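Local coordinates for glycerate 2-kinase (Pyrococcus horikoshii, PDB 1X3L), which catalyses the ATP-dependent phosphorylation of D-glycerate to 2-phosphoglycerate, and can also use other nucleotides or pyrophosphate as the phosphate donor, at residues T168-I173 with I205-T210; L181-K186 with E251-D256; P140-S145 with I241-R246. One frame throughout, in Å; residues are numbered along the deposited sequence.

Contact 1 (T168-I173 with I205-T210); sequences TVRKHI and IASGPT. With SO4 (sulfate ion), chain B.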
ATOM      1  N   THR A 168     -10.796  14.623  -6.985  1.00 44.92           N
ATOM      2  CA  THR A 168     -11.158  15.257  -8.247  1.00 44.82           C
ATOM      3  C   THR A 168     -10.788  16.733  -8.218  1.00 43.50           C
ATOM      4  O   THR A 168     -10.202  17.258  -9.168  1.00 42.20           O
ATOM      5  CB  THR A 168     -12.662  15.129  -8.519  1.00 44.07           C
ATOM      6  OG1 THR A 168     -12.979  13.756  -8.769  1.00 46.09           O
ATOM      7  CG2 THR A 168     -13.067  15.975  -9.721  1.00 44.22           C
ATOM      8  N   VAL A 169     -11.136  17.398  -7.122  1.00 41.65           N
ATOM      9  CA  VAL A 169     -10.828  18.808  -6.978  1.00 40.77           C
ATOM     10  C   VAL A 169      -9.320  19.003  -6.877  1.00 40.16           C
ATOM     11  O   VAL A 169      -8.760  19.829  -7.589  1.00 38.37           O
ATOM     12  CB  VAL A 169     -11.514  19.414  -5.732  1.00 40.80           C
ATOM     13  CG1 VAL A 169     -11.100  20.867  -5.563  1.00 40.36           C
ATOM     14  CG2 VAL A 169     -13.026  19.323  -5.875  1.00 41.39           C
ATOM     15  N   ARG A 170      -8.660  18.230  -6.013  1.00 39.72           N
ATOM     16  CA  ARG A 170      -7.213  18.357  -5.838  1.00 39.60           C
ATOM     17  C   ARG A 170      -6.434  18.069  -7.121  1.00 39.19           C
ATOM     18  O   ARG A 170      -5.449  18.751  -7.425  1.00 37.65           O
ATOM     19  CB  ARG A 170      -6.712  17.443  -4.709  1.00 43.27           C
ATOM     20  CG  ARG A 170      -7.218  17.829  -3.314  1.00 48.11           C
ATOM     21  CD  ARG A 170      -6.533  17.036  -2.186  1.00 50.43           C
ATOM     22  NE  ARG A 170      -6.664  15.589  -2.356  1.00 53.23           N
ATOM     23  CZ  ARG A 170      -5.802  14.828  -3.025  1.00 53.84           C
ATOM     24  NH1 ARG A 170      -4.728  15.367  -3.590  1.00 53.12           N
ATOM     25  NH2 ARG A 170      -6.022  13.526  -3.147  1.00 53.49           N
ATOM     26  N   LYS A 171      -6.870  17.064  -7.876  1.00 36.88           N
ATOM     27  CA  LYS A 171      -6.195  16.731  -9.126  1.00 36.82           C
ATOM     28  C   LYS A 171      -6.275  17.881 -10.130  1.00 36.68           C
ATOM     29  O   LYS A 171      -5.382  18.041 -10.967  1.00 35.52           O
ATOM     30  CB  LYS A 171      -6.795  15.464  -9.747  1.00 36.72           C
ATOM     31  CG  LYS A 171      -6.435  14.178  -9.004  1.00 38.58           C
ATOM     32  CD  LYS A 171      -7.004  12.939  -9.691  1.00 38.30           C
ATOM     33  CE  LYS A 171      -6.563  11.677  -8.956  1.00 42.42           C
ATOM     34  NZ  LYS A 171      -6.884  10.434  -9.707  1.00 42.57           N
ATOM     35  N   HIS A 172      -7.332  18.685 -10.044  1.00 35.25           N
ATOM     36  CA  HIS A 172      -7.498  19.800 -10.972  1.00 35.60           C
ATOM     37  C   HIS A 172      -6.887  21.136 -10.551  1.00 36.05           C
ATOM     38  O   HIS A 172      -7.156  22.162 -11.172  1.00 36.93           O
ATOM     39  CB  HIS A 172      -8.979  19.987 -11.321  1.00 33.90           C
ATOM     40  CG  HIS A 172      -9.509  18.931 -12.242  1.00 35.21           C
ATOM     41  ND1 HIS A 172      -9.885  17.679 -11.802  1.00 33.94           N
ATOM     42  CD2 HIS A 172      -9.644  18.910 -13.590  1.00 34.99           C
ATOM     43  CE1 HIS A 172     -10.225  16.933 -12.838  1.00 33.30           C
ATOM     44  NE2 HIS A 172     -10.086  17.655 -13.934  1.00 34.70           N
ATOM     45  N   ILE A 173      -6.073  21.130  -9.498  1.00 36.23           N
ATOM     46  CA  ILE A 173      -5.395  22.348  -9.053  1.00 36.62           C
ATOM     47  C   ILE A 173      -3.949  22.015  -8.730  1.00 36.83           C
ATOM     48  O   ILE A 173      -3.274  22.736  -7.994  1.00 36.82           O
ATOM     49  CB  ILE A 173      -6.057  22.990  -7.815  1.00 37.56           C
ATOM     50  CG1 ILE A 173      -6.179  21.972  -6.683  1.00 38.35           C
ATOM     51  CG2 ILE A 173      -7.412  23.566  -8.199  1.00 38.04           C
ATOM     52  CD1 ILE A 173      -6.763  22.559  -5.413  1.00 37.40           C
ATOM     53  N   ILE A 205      -3.502   6.324  -5.322  1.00 33.91           N
ATOM     54  CA  ILE A 205      -2.126   6.369  -4.827  1.00 31.96           C
ATOM     55  C   ILE A 205      -1.367   7.626  -5.267  1.00 30.46           C
ATOM     56  O   ILE A 205      -1.113   7.833  -6.455  1.00 26.92           O
ATOM     57  CB  ILE A 205      -1.344   5.108  -5.262  1.00 30.70           C
ATOM     58  CG1 ILE A 205      -2.052   3.856  -4.724  1.00 29.91           C
ATOM     59  CG2 ILE A 205       0.078   5.174  -4.734  1.00 31.99           C
ATOM     60  CD1 ILE A 205      -1.394   2.552  -5.126  1.00 28.69           C
ATOM     61  N   ALA A 206      -1.016   8.460  -4.287  1.00 29.32           N
ATOM     62  CA  ALA A 206      -0.301   9.713  -4.522  1.00 29.53           C
ATOM     63  C   ALA A 206      -1.101  10.622  -5.451  1.00 30.17           C
ATOM     64  O   ALA A 206      -0.569  11.581  -6.009  1.00 31.49           O
ATOM     65  CB  ALA A 206       1.079   9.437  -5.121  1.00 27.93           C
ATOM     66  N   SER A 207      -2.384  10.310  -5.605  1.00 30.87           N
ATOM     67  CA  SER A 207      -3.282  11.076  -6.464  1.00 32.19           C
ATOM     68  C   SER A 207      -3.030  10.837  -7.951  1.00 32.10           C
ATOM     69  O   SER A 207      -3.240  11.722  -8.778  1.00 32.16           O
ATOM     70  CB  SER A 207      -3.185  12.567  -6.136  1.00 32.73           C
ATOM     71  OG  SER A 207      -3.705  12.822  -4.841  1.00 34.00           O
ATOM     72  N   GLY A 208      -2.579   9.625  -8.267  1.00 32.96           N
ATOM     73  CA  GLY A 208      -2.325   9.218  -9.640  1.00 30.24           C
ATOM     74  C   GLY A 208      -1.640  10.201 -10.566  1.00 30.54           C
ATOM     75  O   GLY A 208      -2.227  10.614 -11.568  1.00 30.77           O
ATOM     76  N   PRO A 209      -0.387  10.578 -10.275  1.00 29.22           N
ATOM     77  CA  PRO A 209       0.353  11.522 -11.115  1.00 28.97           C
ATOM     78  C   PRO A 209       0.737  10.954 -12.488  1.00 29.69           C
ATOM     79  O   PRO A 209       1.072  11.712 -13.399  1.00 28.70           O
ATOM     80  CB  PRO A 209       1.575  11.860 -10.256  1.00 27.33           C
ATOM     81  CG  PRO A 209       1.812  10.578  -9.504  1.00 29.68           C
ATOM     82  CD  PRO A 209       0.405  10.190  -9.091  1.00 29.53           C
ATOM     83  N   THR A 210       0.684   9.630 -12.638  1.00 29.89           N
ATOM     84  CA  THR A 210       1.034   8.995 -13.913  1.00 30.59           C
ATOM     85  C   THR A 210      -0.085   8.123 -14.504  1.00 31.94           C
ATOM     86  O   THR A 210       0.144   7.362 -15.448  1.00 31.53           O
ATOM     87  CB  THR A 210       2.305   8.112 -13.786  1.00 30.91           C
ATOM     88  OG1 THR A 210       2.011   6.954 -12.992  1.00 29.93           O
ATOM     89  CG2 THR A 210       3.435   8.890 -13.129  1.00 30.99           C
TER
HETATM   90  S   SO4 B 505      -1.296   8.962  -0.523  1.00 39.68           S
HETATM   91  O1  SO4 B 505      -2.002   8.810  -1.806  1.00 46.50           O
HETATM   92  O2  SO4 B 505      -2.292   9.171   0.541  1.00 44.55           O
HETATM   93  O3  SO4 B 505      -0.377  10.114  -0.577  1.00 42.38           O
HETATM   94  O4  SO4 B 505      -0.517   7.744  -0.238  1.00 46.90           O
HETATM   95  O   HOH W   1      -5.004  10.117 -11.912  1.00 36.38           O
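Arg170 spends both of its terminal nitrogens on a single oxygen: NH1 and NH2 each donate to Ser207 OG over 3.0 Å, end-on and practically in the guanidinium plane. Because two donors converge on one atom, neither bond is straight (145° and 149°). The arginine gets there by running out from helix 163-171 and turning at chi3 (-56°). NH2 also reaches back to Asn167 OD1, which helps fix the rotation of the group, and Ser207 OG is further hydrogen-bonded to Ser134 OG. A leucine in the arginine's place would take away both donors and probably leave the Ser207 hydroxyl held by Ser134 alone among the partners described, with Asn167 losing a mate. Next to Ser207, the Ala206 N-H donates to a sulfate oxygen (N to O1 2.7 Å), and Gly132 N and Ser134 N hold the same ion. Main-chain donors from two loops thus meet on this sulfate, probably from the crystallisation liquor, consistent with a place where a phosphate group could bind. Beside Arg170, extended Lys171 lies alongside the loop, its CE 3.3 Å from Ser207 O. Its NZ bonds to Glu203 O and to a water 2.9 Å away, which sits 2.8 Å from Gly208 O.

Contact 2 (L181-K186 with E251-D256); sequences LAKMIK and ETLKED. With EDO (1,2-ethanediol), chain D.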
ATOM      1  N   LEU A 181       2.103  14.501 -14.345  1.00 32.76           N
ATOM      2  CA  LEU A 181       3.540  14.262 -14.293  1.00 32.79           C
ATOM      3  C   LEU A 181       3.921  13.420 -15.514  1.00 32.34           C
ATOM      4  O   LEU A 181       4.909  13.700 -16.191  1.00 32.78           O
ATOM      5  CB  LEU A 181       3.929  13.523 -13.003  1.00 32.29           C
ATOM      6  CG  LEU A 181       5.430  13.369 -12.730  1.00 32.47           C
ATOM      7  CD1 LEU A 181       6.046  14.739 -12.442  1.00 31.45           C
ATOM      8  CD2 LEU A 181       5.649  12.434 -11.541  1.00 32.43           C
ATOM      9  N   ALA A 182       3.124  12.396 -15.799  1.00 31.40           N
ATOM     10  CA  ALA A 182       3.389  11.532 -16.944  1.00 31.58           C
ATOM     11  C   ALA A 182       3.325  12.316 -18.259  1.00 32.94           C
ATOM     12  O   ALA A 182       4.040  11.997 -19.203  1.00 33.09           O
ATOM     13  CB  ALA A 182       2.390  10.383 -16.976  1.00 32.60           C
ATOM     14  N   LYS A 183       2.473  13.335 -18.320  1.00 33.39           N
ATOM     15  CA  LYS A 183       2.359  14.136 -19.539  1.00 35.46           C
ATOM     16  C   LYS A 183       3.627  14.942 -19.804  1.00 36.34           C
ATOM     17  O   LYS A 183       3.851  15.398 -20.923  1.00 35.78           O
ATOM     18  CB  LYS A 183       1.163  15.089 -19.455  1.00 33.62           C
ATOM     19  CG  LYS A 183      -0.187  14.406 -19.535  1.00 33.99           C
ATOM     20  CD  LYS A 183      -1.334  15.409 -19.468  1.00 36.22           C
ATOM     21  CE  LYS A 183      -1.363  16.328 -20.686  1.00 38.84           C
ATOM     22  NZ  LYS A 183      -2.522  17.270 -20.644  1.00 39.54           N
ATOM     23  N   MET A 184       4.459  15.099 -18.777  1.00 37.13           N
ATOM     24  CA  MET A 184       5.700  15.862 -18.900  1.00 38.99           C
ATOM     25  C   MET A 184       6.897  15.024 -19.343  1.00 39.15           C
ATOM     26  O   MET A 184       7.971  15.564 -19.594  1.00 39.95           O
ATOM     27  CB  MET A 184       6.036  16.538 -17.566  1.00 40.65           C
ATOM     28  CG  MET A 184       4.980  17.511 -17.073  1.00 44.90           C
ATOM     29  SD  MET A 184       5.357  18.144 -15.421  1.00 52.11           S
ATOM     30  CE  MET A 184       6.161  19.705 -15.850  1.00 53.36           C
ATOM     31  N   ILE A 185       6.718  13.710 -19.434  1.00 37.60           N
ATOM     32  CA  ILE A 185       7.810  12.827 -19.844  1.00 37.74           C
ATOM     33  C   ILE A 185       7.955  12.810 -21.368  1.00 39.71           C
ATOM     34  O   ILE A 185       7.061  12.352 -22.080  1.00 40.76           O
ATOM     35  CB  ILE A 185       7.569  11.391 -19.341  1.00 37.50           C
ATOM     36  CG1 ILE A 185       7.497  11.381 -17.808  1.00 35.70           C
ATOM     37  CG2 ILE A 185       8.672  10.477 -19.828  1.00 37.11           C
ATOM     38  CD1 ILE A 185       7.106  10.033 -17.221  1.00 31.01           C
ATOM     39  N   LYS A 186       9.084  13.303 -21.862  1.00 40.67           N
ATOM     40  CA  LYS A 186       9.329  13.361 -23.302  1.00 41.79           C
ATOM     41  C   LYS A 186       9.800  12.029 -23.872  1.00 41.73           C
ATOM     42  O   LYS A 186       9.587  11.745 -25.052  1.00 43.28           O
ATOM     43  CB  LYS A 186      10.362  14.448 -23.617  1.00 43.06           C
ATOM     44  CG  LYS A 186       9.983  15.817 -23.085  1.00 46.69           C
ATOM     45  CD  LYS A 186      11.056  16.861 -23.372  1.00 51.53           C
ATOM     46  CE  LYS A 186      10.716  18.183 -22.695  1.00 53.34           C
ATOM     47  NZ  LYS A 186      11.689  19.270 -23.012  1.00 56.67           N
ATOM     48  N   GLU A 251      -6.387  19.880 -19.335  1.00 37.42           N
ATOM     49  CA  GLU A 251      -7.168  19.003 -18.480  1.00 36.45           C
ATOM     50  C   GLU A 251      -6.213  17.948 -17.903  1.00 35.86           C
ATOM     51  O   GLU A 251      -5.057  17.862 -18.327  1.00 35.03           O
ATOM     52  CB  GLU A 251      -8.264  18.353 -19.334  1.00 37.38           C
ATOM     53  CG  GLU A 251      -9.157  17.372 -18.619  1.00 41.55           C
ATOM     54  CD  GLU A 251      -9.948  18.000 -17.493  1.00 41.13           C
ATOM     55  OE1 GLU A 251     -10.941  18.719 -17.762  1.00 38.72           O
ATOM     56  OE2 GLU A 251      -9.565  17.766 -16.333  1.00 41.73           O
ATOM     57  N   THR A 252      -6.674  17.178 -16.918  1.00 35.45           N
ATOM     58  CA  THR A 252      -5.841  16.118 -16.354  1.00 33.83           C
ATOM     59  C   THR A 252      -5.785  15.041 -17.441  1.00 35.63           C
ATOM     60  O   THR A 252      -6.614  15.044 -18.353  1.00 34.22           O
ATOM     61  CB  THR A 252      -6.452  15.537 -15.058  1.00 33.90           C
ATOM     62  OG1 THR A 252      -7.855  15.316 -15.242  1.00 32.40           O
ATOM     63  CG2 THR A 252      -6.240  16.491 -13.887  1.00 33.30           C
ATOM     64  N   LEU A 253      -4.814  14.136 -17.360  1.00 35.70           N
ATOM     65  CA  LEU A 253      -4.661  13.088 -18.367  1.00 35.34           C
ATOM     66  C   LEU A 253      -5.949  12.304 -18.610  1.00 36.19           C
ATOM     67  O   LEU A 253      -6.539  11.754 -17.681  1.00 35.70           O
ATOM     68  CB  LEU A 253      -3.539  12.121 -17.966  1.00 34.69           C
ATOM     69  CG  LEU A 253      -3.256  11.017 -18.989  1.00 33.05           C
ATOM     70  CD1 LEU A 253      -2.842  11.649 -20.307  1.00 31.45           C
ATOM     71  CD2 LEU A 253      -2.171  10.089 -18.480  1.00 34.83           C
ATOM     72  N   LYS A 254      -6.372  12.249 -19.869  1.00 37.14           N
ATOM     73  CA  LYS A 254      -7.596  11.546 -20.243  1.00 38.87           C
ATOM     74  C   LYS A 254      -7.333  10.274 -21.048  1.00 40.10           C
ATOM     75  O   LYS A 254      -8.118   9.331 -20.997  1.00 41.66           O
ATOM     76  CB  LYS A 254      -8.502  12.480 -21.061  1.00 38.31           C
ATOM     77  CG  LYS A 254      -9.054  13.667 -20.281  1.00 36.39           C
ATOM     78  CD  LYS A 254     -10.180  13.245 -19.345  1.00 34.68           C
ATOM     79  CE  LYS A 254     -10.545  14.360 -18.377  1.00 33.04           C
ATOM     80  NZ  LYS A 254      -9.434  14.636 -17.413  1.00 33.91           N
ATOM     81  N   GLU A 255      -6.223  10.247 -21.777  1.00 41.64           N
ATOM     82  CA  GLU A 255      -5.884   9.104 -22.616  1.00 44.42           C
ATOM     83  C   GLU A 255      -4.608   8.395 -22.167  1.00 44.47           C
ATOM     84  O   GLU A 255      -3.830   8.930 -21.378  1.00 44.57           O
ATOM     85  CB  GLU A 255      -5.703   9.567 -24.063  1.00 47.81           C
ATOM     86  CG  GLU A 255      -6.887  10.327 -24.643  1.00 53.77           C
ATOM     87  CD  GLU A 255      -8.033   9.415 -25.029  1.00 56.61           C
ATOM     88  OE1 GLU A 255      -7.842   8.574 -25.933  1.00 58.78           O
ATOM     89  OE2 GLU A 255      -9.124   9.537 -24.430  1.00 59.47           O
ATOM     90  N   ASP A 256      -4.400   7.190 -22.687  1.00 42.87           N
ATOM     91  CA  ASP A 256      -3.210   6.414 -22.367  1.00 43.63           C
ATOM     92  C   ASP A 256      -2.028   6.959 -23.158  1.00 41.99           C
ATOM     93  O   ASP A 256      -2.183   7.387 -24.299  1.00 41.37           O
ATOM     94  CB  ASP A 256      -3.413   4.935 -22.723  1.00 45.74           C
ATOM     95  CG  ASP A 256      -4.223   4.181 -21.677  1.00 49.35           C
ATOM     96  OD1 ASP A 256      -3.761   4.092 -20.518  1.00 48.68           O
ATOM     97  OD2 ASP A 256      -5.318   3.675 -22.016  1.00 50.57           O
TER
HETATM   98  C1  EDO D 502      -0.042   6.377 -18.919  1.00 44.53           C
HETATM   99  O1  EDO D 502       0.138   5.711 -20.182  1.00 43.78           O
HETATM  100  C2  EDO D 502      -1.471   6.176 -18.407  1.00 43.97           C
HETATM  101  O2  EDO D 502      -1.742   4.782 -18.233  1.00 45.27           O
HETATM  102  O   HOH W   2      -4.790  16.035 -20.712  1.00 46.87           O
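Glu251 O is approached by three groups at once: Lys183 NZ, by a weak bond of 3.5 Å; a water that donates to it over 3.0 Å; and Lys180 NZ, from the residue just before Leu181. The same water accepts from Lys183 NZ at 2.6 Å, so the lysine reaches the carbonyl more firmly through water than directly. A bend at chi3 (66°) brings the ammonium round to this spot. Nearer the backbone, the contact is apolar. The Lys183 and Leu253 side chains run antiparallel, the lysine methylenes lying against one branch of the leucine, CG to CD1 3.9 Å; the other branch, CD2, faces an ethanediol, probably from the crystallisation liquor. These two segments lead into neighbouring parallel strands, 188-194 and 260-266, of the six-stranded sheet of an alpha/beta fold, and Ala182 and Ile185 rest on Val260 of the second strand. The loop 251-256 is cross-linked from within around the Glu251 carboxylate. OE2 takes the N-H of Thr252 at 3.0 Å on its anti side, 25° out of the carboxylate plane, pairs with Lys254 NZ in a salt bridge of 3.3 Å, and is hydrogen-bonded to His172. Lys254 NZ donates as well to Thr252 O, 3.0 Å away, coming from well above the carbonyl plane rather than onto a lone pair. At the far end Asp256 OD1 accepts from the ethanediol.

Contact 3 (P140-S145 with I241-R246); sequences PEEGIS and IERGLR. With EDO (1,2-ethanediol), chain E.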
ATOM      1  N   PRO A 140       1.095  23.299  -6.781  1.00 39.71           N
ATOM      2  CA  PRO A 140      -0.190  23.895  -7.166  1.00 39.65           C
ATOM      3  C   PRO A 140      -0.165  24.544  -8.553  1.00 38.65           C
ATOM      4  O   PRO A 140       0.892  24.939  -9.038  1.00 38.09           O
ATOM      5  CB  PRO A 140      -0.441  24.919  -6.058  1.00 39.86           C
ATOM      6  CG  PRO A 140       0.280  24.325  -4.878  1.00 40.90           C
ATOM      7  CD  PRO A 140       1.569  23.863  -5.506  1.00 40.20           C
ATOM      8  N   GLU A 141      -1.331  24.639  -9.185  1.00 38.45           N
ATOM      9  CA  GLU A 141      -1.445  25.255 -10.503  1.00 39.40           C
ATOM     10  C   GLU A 141      -1.146  26.754 -10.401  1.00 39.62           C
ATOM     11  O   GLU A 141      -0.985  27.286  -9.302  1.00 39.46           O
ATOM     12  CB  GLU A 141      -2.846  25.030 -11.073  1.00 39.77           C
ATOM     13  CG  GLU A 141      -3.069  23.650 -11.692  1.00 40.18           C
ATOM     14  CD  GLU A 141      -2.223  23.415 -12.939  1.00 42.99           C
ATOM     15  OE1 GLU A 141      -1.832  24.406 -13.596  1.00 42.77           O
ATOM     16  OE2 GLU A 141      -1.960  22.239 -13.276  1.00 44.05           O
ATOM     17  N   GLU A 142      -1.092  27.436 -11.542  1.00 40.62           N
ATOM     18  CA  GLU A 142      -0.764  28.861 -11.548  1.00 41.49           C
ATOM     19  C   GLU A 142      -1.639  29.743 -10.654  1.00 40.54           C
ATOM     20  O   GLU A 142      -2.862  29.606 -10.618  1.00 39.55           O
ATOM     21  CB  GLU A 142      -0.759  29.403 -12.987  1.00 42.88           C
ATOM     22  CG  GLU A 142      -2.113  29.775 -13.588  1.00 45.00           C
ATOM     23  CD  GLU A 142      -3.080  28.613 -13.670  1.00 46.56           C
ATOM     24  OE1 GLU A 142      -2.616  27.464 -13.839  1.00 47.58           O
ATOM     25  OE2 GLU A 142      -4.307  28.855 -13.580  1.00 45.75           O
ATOM     26  N   GLY A 143      -0.985  30.637  -9.920  1.00 40.79           N
ATOM     27  CA  GLY A 143      -1.687  31.548  -9.035  1.00 42.41           C
ATOM     28  C   GLY A 143      -2.136  30.939  -7.723  1.00 43.31           C
ATOM     29  O   GLY A 143      -2.535  31.655  -6.807  1.00 44.00           O
ATOM     30  N   ILE A 144      -2.066  29.617  -7.620  1.00 44.24           N
ATOM     31  CA  ILE A 144      -2.493  28.939  -6.404  1.00 43.30           C
ATOM     32  C   ILE A 144      -1.322  28.667  -5.468  1.00 44.07           C
ATOM     33  O   ILE A 144      -0.335  28.039  -5.853  1.00 44.46           O
ATOM     34  CB  ILE A 144      -3.205  27.612  -6.737  1.00 42.96           C
ATOM     35  CG1 ILE A 144      -4.402  27.888  -7.652  1.00 42.65           C
ATOM     36  CG2 ILE A 144      -3.677  26.934  -5.451  1.00 41.94           C
ATOM     37  CD1 ILE A 144      -5.097  26.637  -8.163  1.00 41.39           C
ATOM     38  N   SER A 145      -1.436  29.146  -4.237  1.00 45.03           N
ATOM     39  CA  SER A 145      -0.387  28.955  -3.247  1.00 47.00           C
ATOM     40  C   SER A 145      -0.644  27.695  -2.430  1.00 48.45           C
ATOM     41  O   SER A 145      -1.767  27.188  -2.377  1.00 48.08           O
ATOM     42  CB  SER A 145      -0.324  30.155  -2.302  1.00 46.13           C
ATOM     43  OG  SER A 145      -1.477  30.203  -1.479  1.00 45.37           O
ATOM     44  N   ILE A 241      -9.994  27.096 -12.107  1.00 34.57           N
ATOM     45  CA  ILE A 241     -11.017  26.179 -12.582  1.00 37.11           C
ATOM     46  C   ILE A 241     -11.842  26.799 -13.708  1.00 37.10           C
ATOM     47  O   ILE A 241     -12.186  26.112 -14.668  1.00 37.99           O
ATOM     48  CB  ILE A 241     -11.927  25.718 -11.414  1.00 36.58           C
ATOM     49  CG1 ILE A 241     -11.128  24.772 -10.507  1.00 37.60           C
ATOM     50  CG2 ILE A 241     -13.181  25.029 -11.954  1.00 36.80           C
ATOM     51  CD1 ILE A 241     -11.844  24.351  -9.240  1.00 39.37           C
ATOM     52  N   GLU A 242     -12.156  28.089 -13.595  1.00 36.81           N
ATOM     53  CA  GLU A 242     -12.910  28.771 -14.644  1.00 37.25           C
ATOM     54  C   GLU A 242     -12.065  28.775 -15.918  1.00 36.65           C
ATOM     55  O   GLU A 242     -12.585  28.604 -17.025  1.00 37.27           O
ATOM     56  CB  GLU A 242     -13.231  30.212 -14.235  1.00 39.03           C
ATOM     57  CG  GLU A 242     -14.351  30.338 -13.204  1.00 42.44           C
ATOM     58  CD  GLU A 242     -15.668  29.784 -13.715  1.00 43.46           C
ATOM     59  OE1 GLU A 242     -16.030  30.084 -14.872  1.00 46.47           O
ATOM     60  OE2 GLU A 242     -16.348  29.058 -12.964  1.00 45.30           O
ATOM     61  N   ARG A 243     -10.759  28.971 -15.760  1.00 35.76           N
ATOM     62  CA  ARG A 243      -9.858  28.969 -16.906  1.00 36.94           C
ATOM     63  C   ARG A 243      -9.891  27.585 -17.550  1.00 37.11           C
ATOM     64  O   ARG A 243      -9.858  27.460 -18.772  1.00 36.85           O
ATOM     65  CB  ARG A 243      -8.428  29.301 -16.480  1.00 37.50           C
ATOM     66  CG  ARG A 243      -8.217  30.727 -15.985  1.00 39.86           C
ATOM     67  CD  ARG A 243      -6.732  31.047 -15.938  1.00 41.32           C
ATOM     68  NE  ARG A 243      -6.159  31.028 -17.283  1.00 44.70           N
ATOM     69  CZ  ARG A 243      -4.864  30.884 -17.550  1.00 44.85           C
ATOM     70  NH1 ARG A 243      -3.988  30.741 -16.564  1.00 44.81           N
ATOM     71  NH2 ARG A 243      -4.447  30.870 -18.810  1.00 44.11           N
ATOM     72  N   GLY A 244      -9.954  26.548 -16.716  1.00 36.42           N
ATOM     73  CA  GLY A 244     -10.010  25.188 -17.227  1.00 35.10           C
ATOM     74  C   GLY A 244     -11.301  24.965 -17.994  1.00 35.44           C
ATOM     75  O   GLY A 244     -11.321  24.290 -19.023  1.00 33.87           O
ATOM     76  N   LEU A 245     -12.389  25.536 -17.491  1.00 35.62           N
ATOM     77  CA  LEU A 245     -13.676  25.406 -18.155  1.00 36.55           C
ATOM     78  C   LEU A 245     -13.646  26.107 -19.510  1.00 36.81           C
ATOM     79  O   LEU A 245     -14.313  25.683 -20.451  1.00 35.36           O
ATOM     80  CB  LEU A 245     -14.782  26.005 -17.290  1.00 37.07           C
ATOM     81  CG  LEU A 245     -15.111  25.251 -16.004  1.00 38.35           C
ATOM     82  CD1 LEU A 245     -16.194  26.008 -15.251  1.00 37.49           C
ATOM     83  CD2 LEU A 245     -15.580  23.832 -16.341  1.00 37.04           C
ATOM     84  N   ARG A 246     -12.871  27.182 -19.607  1.00 37.03           N
ATOM     85  CA  ARG A 246     -12.768  27.917 -20.861  1.00 36.91           C
ATOM     86  C   ARG A 246     -11.776  27.242 -21.804  1.00 38.98           C
ATOM     87  O   ARG A 246     -11.673  27.608 -22.974  1.00 38.85           O
ATOM     88  CB  ARG A 246     -12.338  29.365 -20.602  1.00 36.12           C
ATOM     89  CG  ARG A 246     -13.417  30.243 -19.984  1.00 35.91           C
ATOM     90  CD  ARG A 246     -13.035  31.721 -20.074  1.00 36.50           C
ATOM     91  NE  ARG A 246     -12.073  32.132 -19.055  1.00 35.83           N
ATOM     92  CZ  ARG A 246     -12.384  32.350 -17.779  1.00 37.91           C
ATOM     93  NH1 ARG A 246     -13.636  32.197 -17.359  1.00 36.59           N
ATOM     94  NH2 ARG A 246     -11.448  32.728 -16.921  1.00 39.34           N
TER
HETATM   95  C1  EDO E 503       3.221  29.850 -11.381  1.00 69.63           C
HETATM   96  O1  EDO E 503       2.426  30.576 -12.327  1.00 69.65           O
HETATM   97  C2  EDO E 503       3.275  30.595 -10.047  1.00 69.48           C
HETATM   98  O2  EDO E 503       1.954  30.745  -9.509  1.00 69.67           O
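Glu142 and Arg243 meet in a loose salt bridge at the surface, OE2 to NH1 3.5 Å, while two residues along the same loop Ile144 is buried against Ser236 and His240 of helix 235-246. The charged pair is poorly aligned: the carboxylate and guanidinium planes stand 85° apart, and OE2 comes in obliquely. What lies squarely at the edge of the guanidinium is a methylene, Glu142 CG, 3.6 Å from NH1 and in its plane. Glu142 takes a cramped first torsion, CG between the backbone N and the carbonyl carbon (chi1 82°), then folds at chi2, which carries OE2 to its stronger partner, His240 ND1. Arg243 likewise has a second anchor, its NE being paired with Glu248. The loop itself is a type II beta turn from Glu141 to Ile144, closed by Ile144 N to Glu141 O at 3.1 Å, with Gly143 in the positive-phi position that suits glycine. It comes just ahead of helix 146-158, whose N-cap is Ser145. Away from the arginine, a bound ethanediol, probably from the crystallisation liquor, sits against the turn: Gly143 N donates to its O2 over 3.0 Å, and its O1 approaches Glu142 CB at 3.5 Å.

All three contacts lie on the same side of the chain's centre, in the part built on the six-stranded parallel sheet. Along the chain, both segments of contact 1 fall between those of contact 3, and contact 2 alternates with each of the others. Contact 1 is the hub. Its centre is about 12 Å from that of contact 2, with His172 NE2 2.5 Å from Glu251 OE2 (probable hydrogen bond), and about 14 Å from that of contact 3, with Ile173 O 3.0 Å from Glu141 N. Contacts 2 and 3 do not touch. Each joins a helix to a sequence-distant loop (163-171 to 205-210, 180-183 to 251-256, 235-246 to 140-145), binding together stretches before and after strand 188-194.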